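Local coordinates for Rx protein (Solanum tuberosum, PDB 4M70), which probably recognises a pathogen avirulence protein indirectly and, as an NB-LRR resistance protein, triggers plant defence that includes the hypersensitive response, at residues Y7-S12 with E61-A66; T11-T16 with Y67-M72; T16-M21 with P30-L35. All blocks are in the same frame, centred on the assembly; numbering follows the deposited sequence.

This chain is the N-terminal coiled-coil domain of the larger resistance protein, a bundle of four helices. All three contacts start from helix 4-24. Moving along it from the N terminus, residues 7-12 (interaction 1) meet residues 61-66 of helix 56-81; one turn on, 11-16 (interaction 2) meet 67-72 of that same helix, forming one seam between nearly parallel helices. Their loops, from 12 to 61 and from 16 to 67, overlap and cross, as expected of parallel helices. Interaction 3, 16-21 with 30-35, closes the short hairpin to helix 29-42 and nests within both. Leu35 links the seams: it touches Val10, Leu13 and Ile17.

Interaction 1 of 3, residues Y7-S12 with E61-A66; sequences YAAVTS and EIVEVA
Ala9 and Ala66 meet methyl to methyl, CB to CB at 3.9 Å, in a contact made by apolar side chains of two nearly parallel helix segments. The small side chain matters here: Ala9 CB also reaches the backbone of its partner, lying 4.0 Å from Val63 CA, with Val63 CG2 alongside it. One methyl therefore sits between Val63 and Ala66, just under one turn apart, while Ala66 CB in return lies 4.0 Å from Ala9 O. With alanine against alanine, the segment axes come within 8.6 Å, at an angle of 22°.

A second apolar pair flanks the first. Val10 CG2 touches Ile62 CG2 at 4.0 Å, branch against branch, the two side chains lying askew. In Val10 this methyl stands beside the backbone N because CG1 takes the place anti to it (chi1 170°).

No hydrogen bond spans the segments; the Thr11 hydroxyl bonds within its own helix, to Tyr7 O, and to Arg39 of helix 29-42.

Helix 29-42 packs beside this seam, with Leu35 and Arg39 touching Val10 and Leu42 touching Ile62. Helix 86-119 closes on Ile62 through Thr110 and Val111, completing the four-helix surroundings.

Interaction 2 of 3, residues T11-T16 with Y67-M72; sequences TSLMRT and YTTEDM
Glu70 is swung to chi1 -107°, away from any staggered position, and then runs out extended (chi2 -167°), which carries its carboxylate across to Ser12 and Thr16, a turn apart on the other helix. Thr16 answers with OG1 beside its own backbone N (chi1 -64°), facing the carboxylate at about a right angle to the glutamate chain.

Thr16 OG1 lies within bonding distance of both Glu70 OE2 (2.8 Å) and Ser12 O (2.9 Å) and can give its one proton to either. Ser12 OG sits so close to Glu70 OE2 that the position of the carboxylate oxygen is itself doubtful.

Aliphatic contacts pack the stem of the glutamate and the space beside it. Thr16 CB is 3.8 Å from Glu70 CG, and Leu13 CD1 lies 3.9 Å from Thr69 CG2 while its side chain runs antiparallel to that of Glu70, near its CG. Thr69 turns its hydroxyl back to Val65 O of its own helix. On the far flank, the Tyr67 ring presents its edge to Ser12 CB, with CE1 at 4.2 Å.

A carboxylate directed at the Ser12 and Thr16 hydroxyls makes a polar spot in a largely apolar seam. As modelled, OE2 also faces Ser12 O, acceptor to acceptor without a bond, which would probably be unfavourable for an ionised acid; its exact position remains uncertain.

Interaction 3 of 3, residues T16-M21 with P30-L35; sequences TIHQSM and PFYEKL
His18 and Tyr32 form a face-to-face stack: each ring has the other over one of its faces, almost parallel, the planes 9° apart and the ring centroids separated by 3.6 Å. The overlap is nearly central. Tyr32 CE2 stands above the middle of the imidazole, and His18 NE2 above the middle of the phenol ring. The closest pair is His18 CE1 with Tyr32 CZ at 3.2 Å, and Tyr32 OH reaches past to hang 3.6 Å from the same CE1. Tyr32 arrives there with CG anti to its backbone N (chi1 -174°), which sends the ring from helix 29-42 across the gap to helix 4-24.

Beside the stack, Ile17 fills the groove between the antiparallel segments, whose axes approach to 10.1 Å. Its CD1 butts against Leu35 CD1 at 3.5 Å and also meets Phe31 CB at 4.1 Å, while CG2 leans on Tyr32 CB. Phe31 offers little beyond its CB, since the ring leads off toward Glu101 and Leu104 of helix 86-119. Leu28, in the loop joining the two helices, also packs on Ile17.

The polar side of the imidazole is tied back to the start of the second helix: NE2 is hydrogen-bonded to Gln29 OE1, and Gln29 NE2 in turn bonds to Glu33. This chain of bonds should fix the rotation of the histidine ring and hold it flat on the tyrosine. Since Gln29 OE1 can only accept, NE2 carries the hydrogen. If His18 is protonated, Glu33, its OE2 6.6 Å from His18 NE2, could add a weak electrostatic pull. The hairpin is thus closed by a greasy inner side and a stacked aromatic pair on its more exposed side.

Interaction 1 of 3, residues Y7-S12 with E61-A66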
loop_
_atom_site.group_PDB
_atom_site.type_symbol
_atom_site.label_atom_id
_atom_site.label_comp_id
_atom_site.label_asym_id
_atom_site.label_seq_id
_atom_site.Cartn_x
_atom_site.Cartn_y
_atom_site.Cartn_z
ATOM N N TYR A 7 -1.608 10.264 -10.330
ATOM C CA TYR A 7 -3.005 9.877 -10.510
ATOM C C TYR A 7 -3.085 8.522 -11.209
ATOM O O TYR A 7 -3.811 7.624 -10.764
ATOM C CB TYR A 7 -3.762 10.945 -11.309
ATOM C CG TYR A 7 -5.259 10.707 -11.415
ATOM C CD1 TYR A 7 -5.793 9.878 -12.400
ATOM C CD2 TYR A 7 -6.136 11.319 -10.532
ATOM C CE1 TYR A 7 -7.163 9.662 -12.489
ATOM C CE2 TYR A 7 -7.503 11.110 -10.615
ATOM C CZ TYR A 7 -8.009 10.282 -11.593
ATOM O OH TYR A 7 -9.367 10.076 -11.676
ATOM N N ALA A 8 -2.322 8.371 -12.288
ATOM C CA ALA A 8 -2.339 7.129 -13.056
ATOM C C ALA A 8 -1.837 5.943 -12.235
ATOM O O ALA A 8 -2.432 4.863 -12.252
ATOM C CB ALA A 8 -1.518 7.280 -14.330
ATOM N N ALA A 9 -0.746 6.154 -11.508
ATOM C CA ALA A 9 -0.164 5.095 -10.693
ATOM C C ALA A 9 -1.090 4.646 -9.559
ATOM O O ALA A 9 -1.269 3.443 -9.335
ATOM C CB ALA A 9 1.177 5.541 -10.142
ATOM N N VAL A 10 -1.669 5.611 -8.849
ATOM C CA VAL A 10 -2.605 5.312 -7.766
ATOM C C VAL A 10 -3.849 4.608 -8.303
ATOM O O VAL A 10 -4.356 3.669 -7.689
ATOM C CB VAL A 10 -2.998 6.590 -6.971
ATOM C CG1 VAL A 10 -4.148 6.306 -6.006
ATOM C CG2 VAL A 10 -1.797 7.133 -6.212
ATOM N N THR A 11 -4.313 5.036 -9.475
ATOM C CA THR A 11 -5.452 4.387 -10.128
ATOM C C THR A 11 -5.145 2.922 -10.433
ATOM O O THR A 11 -5.967 2.017 -10.188
ATOM C CB THR A 11 -5.821 5.100 -11.448
ATOM O OG1 THR A 11 -6.171 6.465 -11.178
ATOM C CG2 THR A 11 -6.988 4.399 -12.135
ATOM N N SER A 12 -3.943 2.695 -10.947
ATOM C CA SER A 12 -3.510 1.348 -11.267
ATOM C C SER A 12 -3.419 0.492 -9.999
ATOM O O SER A 12 -3.799 -0.681 -10.005
ATOM C CB SER A 12 -2.176 1.393 -12.011
ATOM O OG SER A 12 -1.788 0.099 -12.433
ATOM N N GLU A 61 8.274 9.856 -6.314
ATOM C CA GLU A 61 8.139 9.039 -5.108
ATOM C C GLU A 61 6.835 8.224 -5.096
ATOM O O GLU A 61 6.850 6.997 -4.900
ATOM C CB GLU A 61 8.224 9.931 -3.857
ATOM C CG GLU A 61 9.508 10.761 -3.771
ATOM C CD GLU A 61 9.499 11.767 -2.629
ATOM O OE1 GLU A 61 8.460 11.894 -1.943
ATOM O OE2 GLU A 61 10.527 12.456 -2.441
ATOM N N ILE A 62 5.719 8.906 -5.354
ATOM C CA ILE A 62 4.413 8.257 -5.394
ATOM C C ILE A 62 4.320 7.209 -6.498
ATOM O O ILE A 62 3.838 6.094 -6.275
ATOM C CB ILE A 62 3.271 9.282 -5.576
ATOM C CG1 ILE A 62 3.129 10.168 -4.335
ATOM C CG2 ILE A 62 1.954 8.577 -5.832
ATOM C CD1 ILE A 62 2.037 11.223 -4.457
ATOM N N VAL A 63 4.781 7.575 -7.689
ATOM C CA VAL A 63 4.748 6.666 -8.828
ATOM C C VAL A 63 5.507 5.368 -8.575
ATOM O O VAL A 63 4.943 4.269 -8.722
ATOM C CB VAL A 63 5.285 7.355 -10.105
ATOM C CG1 VAL A 63 5.656 6.331 -11.176
ATOM C CG2 VAL A 63 4.266 8.344 -10.634
ATOM N N GLU A 64 6.771 5.487 -8.175
ATOM C CA GLU A 64 7.571 4.286 -7.955
ATOM C C GLU A 64 7.010 3.464 -6.793
ATOM O O GLU A 64 6.920 2.234 -6.897
ATOM C CB GLU A 64 9.063 4.598 -7.801
ATOM C CG GLU A 64 9.897 3.316 -7.844
ATOM C CD GLU A 64 11.386 3.547 -8.054
ATOM O OE1 GLU A 64 11.821 4.718 -8.117
ATOM O OE2 GLU A 64 12.114 2.538 -8.198
ATOM N N VAL A 65 6.659 4.125 -5.688
ATOM C CA VAL A 65 6.074 3.405 -4.553
ATOM C C VAL A 65 4.823 2.613 -4.960
ATOM O O VAL A 65 4.679 1.431 -4.621
ATOM C CB VAL A 65 5.732 4.353 -3.374
ATOM C CG1 VAL A 65 4.800 3.675 -2.380
ATOM C CG2 VAL A 65 7.002 4.831 -2.684
ATOM N N ALA A 66 3.937 3.260 -5.709
ATOM C CA ALA A 66 2.693 2.631 -6.137
ATOM C C ALA A 66 2.938 1.427 -7.051
ATOM O O ALA A 66 2.340 0.360 -6.877
ATOM C CB ALA A 66 1.798 3.648 -6.821
#

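Interaction 2 of 3, residues T11-T16 with Y67-M72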
loop_
_atom_site.group_PDB
_atom_site.type_symbol
_atom_site.label_atom_id
_atom_site.label_comp_id
_atom_site.label_asym_id
_atom_site.label_seq_id
_atom_site.Cartn_x
_atom_site.Cartn_y
_atom_site.Cartn_z
ATOM N N THR A 11 -4.313 5.036 -9.475
ATOM C CA THR A 11 -5.452 4.387 -10.128
ATOM C C THR A 11 -5.145 2.922 -10.433
ATOM O O THR A 11 -5.967 2.017 -10.188
ATOM C CB THR A 11 -5.821 5.100 -11.448
ATOM O OG1 THR A 11 -6.171 6.465 -11.178
ATOM C CG2 THR A 11 -6.988 4.399 -12.135
ATOM N N SER A 12 -3.943 2.695 -10.947
ATOM C CA SER A 12 -3.510 1.348 -11.267
ATOM C C SER A 12 -3.419 0.492 -9.999
ATOM O O SER A 12 -3.799 -0.681 -10.005
ATOM C CB SER A 12 -2.176 1.393 -12.011
ATOM O OG SER A 12 -1.788 0.099 -12.433
ATOM N N LEU A 13 -2.939 1.089 -8.910
ATOM C CA LEU A 13 -2.842 0.390 -7.628
ATOM C C LEU A 13 -4.224 0.022 -7.073
ATOM O O LEU A 13 -4.406 -1.051 -6.492
ATOM C CB LEU A 13 -2.057 1.229 -6.610
ATOM C CG LEU A 13 -1.884 0.615 -5.219
ATOM C CD1 LEU A 13 -1.333 -0.808 -5.322
ATOM C CD2 LEU A 13 -0.991 1.475 -4.338
ATOM N N MET A 14 -5.183 0.929 -7.239
ATOM C CA MET A 14 -6.563 0.691 -6.827
ATOM C C MET A 14 -7.100 -0.521 -7.589
ATOM O O MET A 14 -7.669 -1.456 -6.998
ATOM C CB MET A 14 -7.417 1.938 -7.105
ATOM C CG MET A 14 -7.215 3.077 -6.092
ATOM S SD MET A 14 -7.627 4.733 -6.709
ATOM C CE MET A 14 -9.391 4.591 -6.992
ATOM N N ARG A 15 -6.906 -0.502 -8.905
ATOM C CA ARG A 15 -7.346 -1.603 -9.760
ATOM C C ARG A 15 -6.689 -2.936 -9.362
ATOM O O ARG A 15 -7.342 -3.989 -9.341
ATOM C CB ARG A 15 -7.060 -1.257 -11.225
ATOM C CG ARG A 15 -7.991 -1.895 -12.238
ATOM C CD ARG A 15 -7.943 -1.130 -13.554
ATOM N NE ARG A 15 -6.567 -0.854 -13.956
ATOM C CZ ARG A 15 -6.128 0.326 -14.388
ATOM N NH1 ARG A 15 -6.957 1.358 -14.488
ATOM N NH2 ARG A 15 -4.854 0.470 -14.727
ATOM N N THR A 16 -5.399 -2.876 -9.037
ATOM C CA THR A 16 -4.643 -4.055 -8.619
ATOM C C THR A 16 -5.186 -4.615 -7.311
ATOM O O THR A 16 -5.334 -5.831 -7.140
ATOM C CB THR A 16 -3.147 -3.720 -8.454
ATOM O OG1 THR A 16 -2.598 -3.335 -9.722
ATOM C CG2 THR A 16 -2.376 -4.914 -7.903
ATOM N N TYR A 67 3.810 1.607 -8.037
ATOM C CA TYR A 67 4.095 0.529 -8.973
ATOM C C TYR A 67 4.762 -0.671 -8.272
ATOM O O TYR A 67 4.397 -1.835 -8.510
ATOM C CB TYR A 67 4.904 1.072 -10.152
ATOM C CG TYR A 67 4.052 1.921 -11.080
ATOM C CD1 TYR A 67 2.686 1.689 -11.201
ATOM C CD2 TYR A 67 4.597 2.982 -11.791
ATOM C CE1 TYR A 67 1.896 2.461 -12.034
ATOM C CE2 TYR A 67 3.810 3.766 -12.622
ATOM C CZ TYR A 67 2.461 3.503 -12.734
ATOM O OH TYR A 67 1.673 4.275 -13.559
ATOM N N THR A 68 5.708 -0.378 -7.380
ATOM C CA THR A 68 6.377 -1.413 -6.583
ATOM C C THR A 68 5.360 -2.209 -5.760
ATOM O O THR A 68 5.363 -3.461 -5.736
ATOM C CB THR A 68 7.428 -0.790 -5.637
ATOM O OG1 THR A 68 8.372 -0.026 -6.401
ATOM C CG2 THR A 68 8.162 -1.866 -4.850
ATOM N N THR A 69 4.481 -1.470 -5.091
ATOM C CA THR A 69 3.432 -2.078 -4.286
ATOM C C THR A 69 2.562 -2.973 -5.157
ATOM O O THR A 69 2.143 -4.057 -4.739
ATOM C CB THR A 69 2.558 -1.010 -3.617
ATOM O OG1 THR A 69 3.385 -0.118 -2.855
ATOM C CG2 THR A 69 1.513 -1.661 -2.725
ATOM N N GLU A 70 2.294 -2.504 -6.372
ATOM C CA GLU A 70 1.511 -3.270 -7.334
ATOM C C GLU A 70 2.146 -4.616 -7.589
ATOM O O GLU A 70 1.475 -5.655 -7.535
ATOM C CB GLU A 70 1.432 -2.530 -8.659
ATOM C CG GLU A 70 0.104 -1.918 -8.964
ATOM C CD GLU A 70 0.023 -1.484 -10.396
ATOM O OE1 GLU A 70 1.081 -1.418 -11.054
ATOM O OE2 GLU A 70 -1.097 -1.221 -10.866
ATOM N N ASP A 71 3.448 -4.588 -7.852
ATOM C CA ASP A 71 4.183 -5.819 -8.119
ATOM C C ASP A 71 4.094 -6.792 -6.946
ATOM O O ASP A 71 3.844 -7.995 -7.131
ATOM C CB ASP A 71 5.644 -5.506 -8.440
ATOM C CG ASP A 71 5.813 -4.798 -9.772
ATOM O OD1 ASP A 71 4.890 -4.865 -10.608
ATOM O OD2 ASP A 71 6.866 -4.159 -9.968
ATOM N N MET A 72 4.265 -6.263 -5.737
ATOM C CA MET A 72 4.208 -7.093 -4.530
ATOM C C MET A 72 2.828 -7.710 -4.261
ATOM O O MET A 72 2.718 -8.888 -3.901
ATOM C CB MET A 72 4.688 -6.292 -3.319
ATOM C CG MET A 72 6.203 -6.064 -3.307
ATOM S SD MET A 72 6.713 -4.950 -1.977
ATOM C CE MET A 72 8.500 -5.060 -2.085
#

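Interaction 3 of 3, residues T16-M21 with P30-L35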
loop_
_atom_site.group_PDB
_atom_site.type_symbol
_atom_site.label_atom_id
_atom_site.label_comp_id
_atom_site.label_asym_id
_atom_site.label_seq_id
_atom_site.Cartn_x
_atom_site.Cartn_y
_atom_site.Cartn_z
ATOM N N THR A 16 -5.399 -2.876 -9.037
ATOM C CA THR A 16 -4.643 -4.055 -8.619
ATOM C C THR A 16 -5.186 -4.615 -7.311
ATOM O O THR A 16 -5.334 -5.831 -7.140
ATOM C CB THR A 16 -3.147 -3.720 -8.454
ATOM O OG1 THR A 16 -2.598 -3.335 -9.722
ATOM C CG2 THR A 16 -2.376 -4.914 -7.903
ATOM N N ILE A 17 -5.513 -3.708 -6.397
ATOM C CA ILE A 17 -6.086 -4.094 -5.120
ATOM C C ILE A 17 -7.421 -4.799 -5.328
ATOM O O ILE A 17 -7.671 -5.845 -4.728
ATOM C CB ILE A 17 -6.245 -2.882 -4.185
ATOM C CG1 ILE A 17 -4.890 -2.506 -3.582
ATOM C CG2 ILE A 17 -7.234 -3.182 -3.073
ATOM C CD1 ILE A 17 -4.898 -1.195 -2.830
ATOM N N HIS A 18 -8.275 -4.248 -6.187
ATOM C CA HIS A 18 -9.534 -4.929 -6.487
ATOM C C HIS A 18 -9.340 -6.309 -7.136
ATOM O O HIS A 18 -10.084 -7.248 -6.824
ATOM C CB HIS A 18 -10.466 -4.044 -7.317
ATOM C CG HIS A 18 -11.408 -3.232 -6.480
ATOM N ND1 HIS A 18 -12.350 -2.383 -7.022
ATOM C CD2 HIS A 18 -11.545 -3.137 -5.137
ATOM C CE1 HIS A 18 -13.031 -1.807 -6.047
ATOM N NE2 HIS A 18 -12.562 -2.244 -4.894
ATOM N N GLN A 19 -8.359 -6.437 -8.033
ATOM C CA GLN A 19 -8.050 -7.744 -8.623
ATOM C C GLN A 19 -7.633 -8.752 -7.547
ATOM O O GLN A 19 -8.062 -9.920 -7.558
ATOM C CB GLN A 19 -6.965 -7.615 -9.694
ATOM C CG GLN A 19 -7.420 -6.883 -10.954
ATOM C CD GLN A 19 -6.287 -6.650 -11.939
ATOM O OE1 GLN A 19 -5.119 -6.559 -11.553
ATOM N NE2 GLN A 19 -6.626 -6.561 -13.219
ATOM N N SER A 20 -6.803 -8.287 -6.615
ATOM C CA SER A 20 -6.382 -9.115 -5.494
ATOM C C SER A 20 -7.580 -9.503 -4.634
ATOM O O SER A 20 -7.646 -10.622 -4.149
ATOM C CB SER A 20 -5.332 -8.398 -4.644
ATOM O OG SER A 20 -4.889 -9.216 -3.570
ATOM N N MET A 21 -8.517 -8.576 -4.445
ATOM C CA MET A 21 -9.720 -8.860 -3.660
ATOM C C MET A 21 -10.555 -9.944 -4.320
ATOM O O MET A 21 -11.022 -10.873 -3.662
ATOM C CB MET A 21 -10.575 -7.603 -3.455
ATOM C CG MET A 21 -10.005 -6.607 -2.460
ATOM S SD MET A 21 -10.917 -5.045 -2.373
ATOM C CE MET A 21 -12.540 -5.608 -1.839
ATOM N N PRO A 30 -10.833 -1.082 2.581
ATOM C CA PRO A 30 -10.377 0.141 3.259
ATOM C C PRO A 30 -9.149 0.771 2.601
ATOM O O PRO A 30 -9.076 2.004 2.497
ATOM C CB PRO A 30 -10.022 -0.352 4.670
ATOM C CG PRO A 30 -9.930 -1.847 4.565
ATOM C CD PRO A 30 -10.943 -2.204 3.531
ATOM N N PHE A 31 -8.210 -0.061 2.154
ATOM C CA PHE A 31 -7.040 0.433 1.438
ATOM C C PHE A 31 -7.471 1.137 0.162
ATOM O O PHE A 31 -6.983 2.221 -0.157
ATOM C CB PHE A 31 -6.089 -0.709 1.074
ATOM C CG PHE A 31 -5.469 -1.402 2.254
ATOM C CD1 PHE A 31 -5.807 -2.709 2.561
ATOM C CD2 PHE A 31 -4.545 -0.748 3.052
ATOM C CE1 PHE A 31 -5.228 -3.354 3.639
ATOM C CE2 PHE A 31 -3.960 -1.382 4.130
ATOM C CZ PHE A 31 -4.303 -2.689 4.426
ATOM N N TYR A 32 -8.394 0.510 -0.555
ATOM C CA TYR A 32 -8.931 1.052 -1.797
ATOM C C TYR A 32 -9.538 2.440 -1.558
ATOM O O TYR A 32 -9.258 3.379 -2.300
ATOM C CB TYR A 32 -9.973 0.082 -2.359
ATOM C CG TYR A 32 -10.519 0.436 -3.719
ATOM C CD1 TYR A 32 -11.685 1.176 -3.851
ATOM C CD2 TYR A 32 -9.879 0.005 -4.876
ATOM C CE1 TYR A 32 -12.193 1.492 -5.100
ATOM C CE2 TYR A 32 -10.377 0.316 -6.125
ATOM C CZ TYR A 32 -11.532 1.060 -6.233
ATOM O OH TYR A 32 -12.033 1.367 -7.480
ATOM N N GLU A 33 -10.360 2.562 -0.519
ATOM C CA GLU A 33 -11.030 3.824 -0.203
ATOM C C GLU A 33 -10.045 4.912 0.212
ATOM O O GLU A 33 -10.179 6.074 -0.191
ATOM C CB GLU A 33 -12.067 3.623 0.906
ATOM C CG GLU A 33 -13.271 2.778 0.511
ATOM C CD GLU A 33 -14.151 3.468 -0.519
ATOM O OE1 GLU A 33 -14.115 4.717 -0.593
ATOM O OE2 GLU A 33 -14.892 2.767 -1.242
ATOM N N LYS A 34 -9.053 4.536 1.013
ATOM C CA LYS A 34 -8.034 5.489 1.427
ATOM C C LYS A 34 -7.229 5.982 0.226
ATOM O O LYS A 34 -6.912 7.177 0.109
ATOM C CB LYS A 34 -7.109 4.853 2.465
ATOM C CG LYS A 34 -6.112 5.800 3.097
ATOM C CD LYS A 34 -5.224 5.068 4.102
ATOM C CE LYS A 34 -6.030 4.445 5.238
ATOM N NZ LYS A 34 -5.162 3.709 6.209
ATOM N N LEU A 35 -6.947 5.062 -0.690
ATOM C CA LEU A 35 -6.224 5.391 -1.910
ATOM C C LEU A 35 -7.001 6.325 -2.810
ATOM O O LEU A 35 -6.465 7.314 -3.308
ATOM C CB LEU A 35 -5.906 4.119 -2.693
ATOM C CG LEU A 35 -4.556 3.457 -2.470
ATOM C CD1 LEU A 35 -4.435 2.255 -3.374
ATOM C CD2 LEU A 35 -3.458 4.455 -2.774
#